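Local coordinates for Thiol:disulfide interchange protein DsbA (Neisseria meningitidis MC58, PDB 3HZ8), which probably acts as a periplasmic thiol-disulfide oxidoreductase of the DsbA subfamily, using a redox-active disulfide in a thioredoxin fold to introduce disulfide bonds into other proteins, at residues G24-L29 / K54-L59; E30-F35 / L59-V64; P37-L42 / G154-I159. The protein carries 1 engineered substitution. One frame throughout, in Å; residues are numbered along the deposited sequence. Where two conformers were deposited one is given.

Contact 1 of 3, residues G24-L29 / K54-L59; sequences GKVEVL and KDDMYL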
loop_
_atom_site.group_PDB
_atom_site.type_symbol
_atom_site.label_atom_id
_atom_site.label_comp_id
_atom_site.label_asym_id
_atom_site.label_seq_id
_atom_site.Cartn_x
_atom_site.Cartn_y
_atom_site.Cartn_z
ATOM N N GLY A 24 -0.385 11.934 -15.077
ATOM C CA GLY A 24 -1.268 13.092 -14.940
ATOM C C GLY A 24 -2.131 13.075 -13.694
ATOM O O GLY A 24 -2.990 13.943 -13.510
ATOM N N LYS A 25 -1.919 12.078 -12.837
ATOM C CA LYS A 25 -2.585 12.026 -11.545
ATOM C C LYS A 25 -1.552 12.154 -10.425
ATOM O O LYS A 25 -0.350 12.165 -10.682
ATOM C CB LYS A 25 -3.408 10.750 -11.403
ATOM C CG LYS A 25 -4.758 10.794 -12.129
ATOM C CD LYS A 25 -5.736 9.815 -11.491
ATOM C CE LYS A 25 -6.936 9.522 -12.373
ATOM N NZ LYS A 25 -7.603 8.275 -11.884
ATOM N N VAL A 26 -2.038 12.296 -9.200
ATOM C CA VAL A 26 -1.176 12.371 -8.020
ATOM C C VAL A 26 -1.298 11.058 -7.254
ATOM O O VAL A 26 -2.322 10.774 -6.627
ATOM C CB VAL A 26 -1.554 13.543 -7.087
ATOM C CG1 VAL A 26 -0.637 13.580 -5.880
ATOM C CG2 VAL A 26 -1.501 14.878 -7.833
ATOM N N GLU A 27 -0.241 10.257 -7.315
ATOM C CA GLU A 27 -0.223 8.955 -6.654
ATOM C C GLU A 27 0.206 9.084 -5.192
ATOM O O GLU A 27 1.150 9.806 -4.890
ATOM C CB GLU A 27 0.758 8.027 -7.368
ATOM C CG GLU A 27 0.807 6.627 -6.806
ATOM C CD GLU A 27 1.690 5.720 -7.623
ATOM O OE1 GLU A 27 1.236 5.266 -8.688
ATOM O OE2 GLU A 27 2.829 5.458 -7.204
ATOM N N VAL A 28 -0.499 8.378 -4.311
ATOM C CA VAL A 28 -0.074 8.183 -2.918
ATOM C C VAL A 28 0.219 6.693 -2.817
ATOM O O VAL A 28 -0.696 5.872 -2.967
ATOM C CB VAL A 28 -1.172 8.597 -1.902
ATOM C CG1 VAL A 28 -0.688 8.370 -0.468
ATOM C CG2 VAL A 28 -1.562 10.068 -2.111
ATOM N N LEU A 29 1.497 6.353 -2.605
ATOM C CA LEU A 29 1.938 4.957 -2.613
ATOM C C LEU A 29 2.318 4.515 -1.198
ATOM O O LEU A 29 3.170 5.143 -0.578
ATOM C CB LEU A 29 3.125 4.797 -3.577
ATOM C CG LEU A 29 4.044 3.584 -3.470
ATOM C CD1 LEU A 29 3.277 2.282 -3.549
ATOM C CD2 LEU A 29 5.116 3.661 -4.557
ATOM N N LYS A 54 -9.255 13.971 -3.820
ATOM C CA LYS A 54 -9.784 14.530 -5.060
ATOM C C LYS A 54 -9.756 13.470 -6.158
ATOM O O LYS A 54 -9.065 12.458 -6.022
ATOM C CB LYS A 54 -8.948 15.741 -5.475
ATOM C CG LYS A 54 -9.087 16.937 -4.549
ATOM C CD LYS A 54 -10.535 17.398 -4.496
ATOM C CE LYS A 54 -10.724 18.502 -3.479
ATOM N NZ LYS A 54 -12.100 18.463 -2.934
ATOM N N ASP A 55 -10.504 13.701 -7.239
ATOM C CA ASP A 55 -10.598 12.745 -8.350
ATOM C C ASP A 55 -9.271 12.501 -9.076
ATOM O O ASP A 55 -9.134 11.503 -9.796
ATOM C CB ASP A 55 -11.671 13.191 -9.362
ATOM C CG ASP A 55 -13.094 12.871 -8.907
ATOM O OD1 ASP A 55 -14.034 13.136 -9.694
ATOM O OD2 ASP A 55 -13.282 12.353 -7.780
ATOM N N ASP A 56 -8.312 13.411 -8.906
ATOM C CA ASP A 56 -7.000 13.273 -9.541
ATOM C C ASP A 56 -5.967 12.592 -8.646
ATOM O O ASP A 56 -4.802 12.476 -9.023
ATOM C CB ASP A 56 -6.468 14.624 -10.043
ATOM C CG ASP A 56 -6.025 15.552 -8.917
ATOM O OD1 ASP A 56 -6.531 15.434 -7.777
ATOM O OD2 ASP A 56 -5.170 16.416 -9.192
ATOM N N MET A 57 -6.407 12.133 -7.475
ATOM C CA MET A 57 -5.526 11.398 -6.561
ATOM C C MET A 57 -5.968 9.958 -6.426
ATOM O O MET A 57 -7.143 9.651 -6.546
ATOM C CB MET A 57 -5.522 12.029 -5.175
ATOM C CG MET A 57 -4.920 13.404 -5.118
ATOM S SD MET A 57 -5.196 14.130 -3.478
ATOM C CE MET A 57 -4.071 13.200 -2.446
ATOM N N TYR A 58 -5.023 9.066 -6.142
ATOM C CA TYR A 58 -5.380 7.682 -5.868
ATOM C C TYR A 58 -4.376 7.048 -4.916
ATOM O O TYR A 58 -3.213 7.476 -4.858
ATOM C CB TYR A 58 -5.514 6.861 -7.163
ATOM C CG TYR A 58 -4.214 6.710 -7.936
ATOM C CD1 TYR A 58 -3.481 5.511 -7.896
ATOM C CD2 TYR A 58 -3.707 7.765 -8.699
ATOM C CE1 TYR A 58 -2.301 5.376 -8.596
ATOM C CE2 TYR A 58 -2.516 7.639 -9.398
ATOM C CZ TYR A 58 -1.810 6.443 -9.339
ATOM O OH TYR A 58 -0.628 6.320 -10.036
ATOM N N LEU A 59 -4.842 6.042 -4.180
ATOM C CA LEU A 59 -4.009 5.289 -3.244
ATOM C C LEU A 59 -3.584 3.962 -3.874
ATOM O O LEU A 59 -4.434 3.140 -4.253
ATOM C CB LEU A 59 -4.775 5.037 -1.938
ATOM C CG LEU A 59 -4.051 4.207 -0.868
ATOM C CD1 LEU A 59 -2.772 4.890 -0.362
ATOM C CD2 LEU A 59 -4.996 3.915 0.296
HETATM O O HOH W 1 -3.173 16.020 -11.117
HETATM O O HOH W 2 -8.166 8.711 -9.118
#
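Val26, Val28, Met57 and Leu59 meet on one face of two parallel strands and form the apolar centre of this contact. The CB of Val26 rests against Met57 CG at 3.9 Å. Met57 bends at its last torsion (chi3 73°), which swings CE along the sheet to Val28 CG2 at 4.0 Å; the one thioether chain thus spans both valines. Val28 turns its other methyl, CG1, to Leu59 CD1, the two side chains crossing obliquely. Ala182 and Ile178 of helix 171-191 pack against this same face. Strands 26-32 and 57-63 are the first and last elements of a beta-alpha-beta unit linked by helix 37-50, as in the thioredoxin fold; the contact joins their N-terminal ends. Their short segments run 19° from parallel, joined by backbone bonds Val26 N to Asp56 O, Tyr58 N to Val26 O and Val28 N to Tyr58 O. On the face of Glu27 and Tyr58 the pairing becomes polar. With CG lodged between its own N and carbonyl carbon (chi1 65°), Tyr58 lays its ring across the neighbouring strand, and Glu27 CA sits over one ring face, 4.2 Å from the centroid, in a CH-pi contact. Lys25 CB lies at the ring's edge. Glu27 runs out extended beneath the phenol, and its carboxylate plane stands nearly perpendicular to the ring; the Tyr58 OH to Glu27 OE1 bond, 2.5 Å, is weak. Glu27 OE2 has a salt bridge to Arg60, and the phenol oxygen also bonds to Gln22 N. Outermost, a water links Lys25 NZ, which also bonds to Gln22 OE1, to Asp55 O and Met57 O, and a second water donates to Gly24 O and to Asp56 OD2, a carboxylate oxygen also paired with Arg186.

Contact 2 of 3, residues E30-F35 / L59-V64; sequences EFFGYF and LRTEHV
The C-terminal ends of the paired strands 26-32 and 57-63 of the beta-alpha-beta unit, at the redox-active end of the sheet, bring Phe32, Gly33, Tyr34 and Phe35 around His63. Backbone bonds alternate across the pair: Glu30 N to Arg60 O, Glu62 N to Glu30 O, Phe32 N to Glu62 O and Val64 N to Phe32 O. His63 is the centre of an aromatic cluster with Phe32, Tyr34 and Phe35. Its CG stands anti to the backbone N (chi1 -162°), which sends the imidazole across to the loop that follows the first strand. There the ring presents an edge to the face of Phe32, with centroids 5.1 Å apart and planes at 67°, and its CD2 meets Phe32 CE1 at 3.7 Å. Over one face of the imidazole lies Gly33 CA, 3.6 Å from the centroid, a CH-pi contact that brings the backbone itself onto the ring. Tyr34 and Phe35 approach more obliquely: Tyr34 CD2 is 3.6 Å from His63 CD2, and Phe35 CE2 is 3.8 Å from His63 CE1. The imidazole's rotation is fixed by ND1, which donates to Val64 O at 2.8 Å, the acceptor lying in the ring plane and using a carbonyl lone pair. Tyr34 in turn receives Phe32 CE1 over the centre of its ring, while its hydroxyl bonds to Asn92. On the other face of the sheet Phe31 CD1 lies against Glu62 CB. Glu62 bends back at chi2 (-70°), and its OE2 takes a nearly straight bond from Arg60 NE, 2.8 Å, in a salt bridge between residues of one strand. Helix 71-83 covers the aromatic cluster with Leu73, Ala77 and Val80. Paired parallel strands whose first member leads through a short loop to the CxxC at the helix start are characteristic of the thioredoxin fold.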
loop_
_atom_site.group_PDB
_atom_site.type_symbol
_atom_site.label_atom_id
_atom_site.label_comp_id
_atom_site.label_asym_id
_atom_site.label_seq_id
_atom_site.Cartn_x
_atom_site.Cartn_y
_atom_site.Cartn_z
ATOM N N GLU A 30 1.669 3.473 -0.680
ATOM C CA GLU A 30 2.044 2.890 0.604
ATOM C C GLU A 30 2.705 1.536 0.397
ATOM O O GLU A 30 2.089 0.638 -0.168
ATOM C CB GLU A 30 0.814 2.712 1.519
ATOM C CG GLU A 30 1.189 2.224 2.928
ATOM C CD GLU A 30 0.070 1.505 3.658
ATOM O OE1 GLU A 30 -0.944 1.184 3.031
ATOM O OE2 GLU A 30 0.227 1.238 4.864
ATOM N N PHE A 31 3.942 1.393 0.868
ATOM C CA PHE A 31 4.553 0.065 1.047
ATOM C C PHE A 31 4.202 -0.434 2.445
ATOM O O PHE A 31 4.290 0.331 3.408
ATOM C CB PHE A 31 6.077 0.117 0.894
ATOM C CG PHE A 31 6.539 0.371 -0.524
ATOM C CD1 PHE A 31 6.679 -0.686 -1.414
ATOM C CD2 PHE A 31 6.881 1.652 -0.952
ATOM C CE1 PHE A 31 7.125 -0.471 -2.730
ATOM C CE2 PHE A 31 7.340 1.872 -2.260
ATOM C CZ PHE A 31 7.453 0.800 -3.147
ATOM N N PHE A 32 3.821 -1.706 2.560
ATOM C CA PHE A 32 3.359 -2.244 3.835
ATOM C C PHE A 32 3.651 -3.736 3.877
ATOM O O PHE A 32 4.102 -4.323 2.887
ATOM C CB PHE A 32 1.839 -2.016 4.010
ATOM C CG PHE A 32 0.987 -2.895 3.114
ATOM C CD1 PHE A 32 0.360 -4.031 3.632
ATOM C CD2 PHE A 32 0.860 -2.620 1.753
ATOM C CE1 PHE A 32 -0.394 -4.873 2.812
ATOM C CE2 PHE A 32 0.119 -3.464 0.912
ATOM C CZ PHE A 32 -0.514 -4.590 1.442
ATOM N N GLY A 33 3.388 -4.350 5.024
ATOM C CA GLY A 33 3.337 -5.812 5.115
ATOM C C GLY A 33 2.144 -6.170 5.978
ATOM O O GLY A 33 1.815 -5.433 6.914
ATOM N N TYR A 34 1.492 -7.295 5.685
ATOM C CA TYR A 34 0.341 -7.717 6.498
ATOM C C TYR A 34 0.739 -8.189 7.922
ATOM O O TYR A 34 -0.106 -8.264 8.816
ATOM C CB TYR A 34 -0.448 -8.815 5.786
ATOM C CG TYR A 34 -1.321 -8.341 4.654
ATOM C CD1 TYR A 34 -2.296 -7.360 4.859
ATOM C CD2 TYR A 34 -1.209 -8.903 3.389
ATOM C CE1 TYR A 34 -3.144 -6.945 3.820
ATOM C CE2 TYR A 34 -2.047 -8.493 2.342
ATOM C CZ TYR A 34 -3.009 -7.505 2.559
ATOM O OH TYR A 34 -3.844 -7.115 1.518
ATOM N N PHE A 35 2.021 -8.485 8.124
ATOM C CA PHE A 35 2.547 -8.930 9.439
ATOM C C PHE A 35 2.863 -7.762 10.357
ATOM O O PHE A 35 3.314 -7.965 11.478
ATOM C CB PHE A 35 3.868 -9.671 9.220
ATOM C CG PHE A 35 4.804 -8.926 8.297
ATOM C CD1 PHE A 35 5.438 -7.759 8.729
ATOM C CD2 PHE A 35 5.010 -9.349 6.980
ATOM C CE1 PHE A 35 6.271 -7.027 7.888
ATOM C CE2 PHE A 35 5.829 -8.620 6.132
ATOM C CZ PHE A 35 6.463 -7.455 6.579
ATOM N N LEU A 59 -4.842 6.042 -4.180
ATOM C CA LEU A 59 -4.009 5.289 -3.244
ATOM C C LEU A 59 -3.584 3.962 -3.874
ATOM O O LEU A 59 -4.434 3.140 -4.253
ATOM C CB LEU A 59 -4.775 5.037 -1.938
ATOM C CG LEU A 59 -4.051 4.207 -0.868
ATOM C CD1 LEU A 59 -2.772 4.890 -0.362
ATOM C CD2 LEU A 59 -4.996 3.915 0.296
ATOM N N ARG A 60 -2.272 3.787 -3.998
ATOM C CA ARG A 60 -1.659 2.565 -4.510
ATOM C C ARG A 60 -0.977 1.888 -3.338
ATOM O O ARG A 60 -0.306 2.566 -2.548
ATOM C CB ARG A 60 -0.600 2.934 -5.551
ATOM C CG ARG A 60 0.378 1.832 -5.955
ATOM C CD ARG A 60 1.459 2.433 -6.851
ATOM N NE ARG A 60 2.407 1.460 -7.393
ATOM C CZ ARG A 60 3.455 1.786 -8.151
ATOM N NH1 ARG A 60 3.686 3.058 -8.464
ATOM N NH2 ARG A 60 4.260 0.835 -8.622
ATOM N N THR A 61 -1.111 0.570 -3.239
ATOM C CA THR A 61 -0.421 -0.164 -2.175
ATOM C C THR A 61 0.423 -1.297 -2.743
ATOM O O THR A 61 0.037 -1.932 -3.725
ATOM C CB THR A 61 -1.397 -0.672 -1.097
ATOM O OG1 THR A 61 -2.284 -1.630 -1.672
ATOM C CG2 THR A 61 -2.216 0.481 -0.537
ATOM N N GLU A 62 1.587 -1.514 -2.140
ATOM C CA GLU A 62 2.501 -2.578 -2.572
ATOM C C GLU A 62 3.044 -3.278 -1.328
ATOM O O GLU A 62 3.482 -2.608 -0.382
ATOM C CB GLU A 62 3.672 -1.985 -3.367
ATOM C CG GLU A 62 3.275 -1.104 -4.578
ATOM C CD GLU A 62 2.671 -1.893 -5.756
ATOM O OE1 GLU A 62 2.696 -3.143 -5.735
ATOM O OE2 GLU A 62 2.173 -1.255 -6.715
ATOM N N HIS A 63 2.990 -4.608 -1.316
ATOM C CA HIS A 63 3.497 -5.388 -0.174
ATOM C C HIS A 63 4.982 -5.622 -0.368
ATOM O O HIS A 63 5.406 -6.036 -1.453
ATOM C CB HIS A 63 2.760 -6.732 -0.097
ATOM C CG HIS A 63 2.865 -7.436 1.221
ATOM N ND1 HIS A 63 4.033 -7.998 1.695
ATOM C CD2 HIS A 63 1.916 -7.716 2.145
ATOM C CE1 HIS A 63 3.808 -8.544 2.879
ATOM N NE2 HIS A 63 2.526 -8.407 3.165
ATOM N N VAL A 64 5.785 -5.355 0.661
ATOM C CA VAL A 64 7.227 -5.610 0.550
ATOM C C VAL A 64 7.520 -7.110 0.432
ATOM O O VAL A 64 6.732 -7.950 0.885
ATOM C CB VAL A 64 8.051 -5.002 1.733
ATOM C CG1 VAL A 64 8.011 -3.475 1.676
ATOM C CG2 VAL A 64 7.607 -5.548 3.099
#

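Contact 3 of 3, residues P37-L42 / G154-I159; sequences PHCAHL and GVPTVI. Engineered in segment 154-159: Val155 (natural residue Thr).
Cys39 SG lies over Pro156 and beside Val155, so that half of the redox-active disulfide Cys36-Cys39 is packed on the loop that carries a cis-proline. The sulfur sits over one face of the pyrrolidine ring, 3.6 Å from Pro156 N and 3.7 Å from Pro156 CD. Cys39 SG also reaches Val155 CB at 3.8 Å. Val155 is an engineered residue, threonine in the natural sequence; one of its methyls, CG2, points to the same sulfur, and its side chain also touches Cys36. With chi1 at -57°, Cys39 SG is anti to its own carbonyl carbon, a setting that directs it out of the helix toward this loop while it bonds to Cys36.

Purely apolar packing flanks the sulfur. One turn further along the helix, Leu42 brings CD2 to the CB-CG edge of the proline ring, near its plane; Leu42 CD2 is 3.7 Å from Pro156 CB, and the same methyl makes a longer contact with Val158 CG2. His38, just before Cys39, adds its CB, 4.1 Å from Pro156 CD. Trp171 of helix 171-191 also borders Leu42, His38 and Pro156.

Hydrogen bonds act within each segment. Thr157 OG1 donates to Gly154 O at 2.7 Å, from above the carbonyl plane, which ties the two ends of the bend around the cis peptide bond between Val155 and Pro156. Helix 37-50 starts with the bonds His41 N to Pro37 O and Leu42 N to His38 O. A CxxC motif at a helix start, faced by a cis-proline loop, is the active-site signature of the thioredoxin family.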
loop_
_atom_site.group_PDB
_atom_site.type_symbol
_atom_site.label_atom_id
_atom_site.label_comp_id
_atom_site.label_asym_id
_atom_site.label_seq_id
_atom_site.Cartn_x
_atom_site.Cartn_y
_atom_site.Cartn_z
ATOM N N PRO A 37 2.545 -4.614 12.699
ATOM C CA PRO A 37 1.604 -3.916 13.576
ATOM C C PRO A 37 1.409 -2.428 13.309
ATOM O O PRO A 37 0.275 -1.950 13.369
ATOM C CB PRO A 37 2.179 -4.157 14.979
ATOM C CG PRO A 37 2.929 -5.449 14.837
ATOM C CD PRO A 37 3.580 -5.320 13.484
ATOM N N HIS A 38 2.473 -1.702 12.996
ATOM C CA HIS A 38 2.312 -0.276 12.734
ATOM C C HIS A 38 1.530 -0.048 11.449
ATOM O O HIS A 38 0.791 0.936 11.331
ATOM C CB HIS A 38 3.660 0.442 12.740
ATOM C CG HIS A 38 4.178 0.709 14.121
ATOM N ND1 HIS A 38 3.346 0.808 15.215
ATOM C CD2 HIS A 38 5.433 0.928 14.579
ATOM C CE1 HIS A 38 4.069 1.053 16.293
ATOM N NE2 HIS A 38 5.337 1.138 15.934
ATOM N N CYS A 39 1.687 -0.964 10.494
ATOM C CA CYS A 39 0.926 -0.904 9.250
ATOM C C CYS A 39 -0.570 -1.126 9.517
ATOM O O CYS A 39 -1.413 -0.482 8.889
ATOM C CB CYS A 39 1.413 -1.962 8.259
ATOM S SG CYS A 39 3.169 -1.871 7.860
ATOM N N ALA A 40 -0.884 -2.034 10.446
ATOM C CA ALA A 40 -2.279 -2.301 10.821
ATOM C C ALA A 40 -2.904 -1.090 11.489
ATOM O O ALA A 40 -4.108 -0.858 11.333
ATOM C CB ALA A 40 -2.394 -3.528 11.742
ATOM N N HIS A 41 -2.092 -0.323 12.220
ATOM C CA HIS A 41 -2.578 0.891 12.869
ATOM C C HIS A 41 -2.734 2.044 11.901
ATOM O O HIS A 41 -3.660 2.837 12.028
ATOM C CB HIS A 41 -1.670 1.306 14.020
ATOM C CG HIS A 41 -1.920 0.542 15.278
ATOM N ND1 HIS A 41 -1.034 -0.394 15.769
ATOM C CD2 HIS A 41 -2.965 0.562 16.138
ATOM C CE1 HIS A 41 -1.518 -0.909 16.886
ATOM N NE2 HIS A 41 -2.688 -0.347 17.132
ATOM N N LEU A 42 -1.800 2.175 10.959
ATOM C CA LEU A 42 -1.932 3.209 9.930
ATOM C C LEU A 42 -3.169 2.968 9.060
ATOM O O LEU A 42 -3.812 3.921 8.612
ATOM C CB LEU A 42 -0.668 3.266 9.048
ATOM C CG LEU A 42 -0.693 4.181 7.813
ATOM C CD1 LEU A 42 -1.027 5.655 8.156
ATOM C CD2 LEU A 42 0.621 4.119 7.055
ATOM N N GLY A 154 11.875 -0.534 5.262
ATOM C CA GLY A 154 11.020 -0.323 6.437
ATOM C C GLY A 154 9.574 -0.146 6.011
ATOM O O GLY A 154 9.298 0.368 4.927
ATOM N N VAL A 155 8.645 -0.586 6.852
ATOM C CA VAL A 155 7.225 -0.401 6.577
ATOM C C VAL A 155 6.549 0.092 7.857
ATOM O O VAL A 155 6.982 -0.252 8.959
ATOM C CB VAL A 155 6.546 -1.705 6.076
ATOM C CG1 VAL A 155 7.007 -2.028 4.678
ATOM C CG2 VAL A 155 6.809 -2.881 7.016
ATOM N N PRO A 156 5.500 0.908 7.726
ATOM C CA PRO A 156 4.967 1.447 6.476
ATOM C C PRO A 156 5.840 2.553 5.933
ATOM O O PRO A 156 6.474 3.274 6.703
ATOM C CB PRO A 156 3.609 2.027 6.879
ATOM C CG PRO A 156 3.731 2.321 8.350
ATOM C CD PRO A 156 4.742 1.346 8.918
ATOM N N THR A 157 5.873 2.671 4.607
ATOM C CA THR A 157 6.539 3.792 3.922
ATOM C C THR A 157 5.509 4.391 2.965
ATOM O O THR A 157 4.870 3.655 2.212
ATOM C CB THR A 157 7.790 3.309 3.124
ATOM O OG1 THR A 157 8.817 2.904 4.046
ATOM C CG2 THR A 157 8.355 4.412 2.215
ATOM N N VAL A 158 5.322 5.710 3.000
ATOM C CA VAL A 158 4.376 6.350 2.090
ATOM C C VAL A 158 5.118 7.362 1.248
ATOM O O VAL A 158 5.844 8.196 1.780
ATOM C CB VAL A 158 3.210 7.036 2.860
ATOM C CG1 VAL A 158 2.285 7.819 1.892
ATOM C CG2 VAL A 158 2.412 5.992 3.652
ATOM N N ILE A 159 4.928 7.251 -0.072
ATOM C CA ILE A 159 5.569 8.124 -1.035
ATOM C C ILE A 159 4.514 8.811 -1.918
ATOM O O ILE A 159 3.627 8.153 -2.468
ATOM C CB ILE A 159 6.584 7.314 -1.876
ATOM C CG1 ILE A 159 7.771 6.909 -0.993
ATOM C CG2 ILE A 159 7.044 8.104 -3.097
ATOM C CD1 ILE A 159 8.435 5.612 -1.391
#

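Overall arrangement
Contacts 1 and 2 are successive lengths of one parallel strand pair, sharing Leu59, with centres about 16 Å apart. They are joined by a probable backbone hydrogen bond of 2.8 Å between Val28 O and Arg60 N, and by the salt bridge of Glu27 OE2 with Arg60 NH1. Contact 3 holds the redox-active Cys39 and is much nearer contact 2, about 8 Å between centres, than contact 1, about 19 Å. Strand 157-160 lies beside strand 26-32: probable backbone hydrogen bonds of 2.8 Å link Leu29 O with Ile159 N and Phe31 N with Thr157 O. Val64 CG1 also touches engineered Val155 CG1 at 3.5 Å, bringing the end of contact 2 to the cis-proline loop.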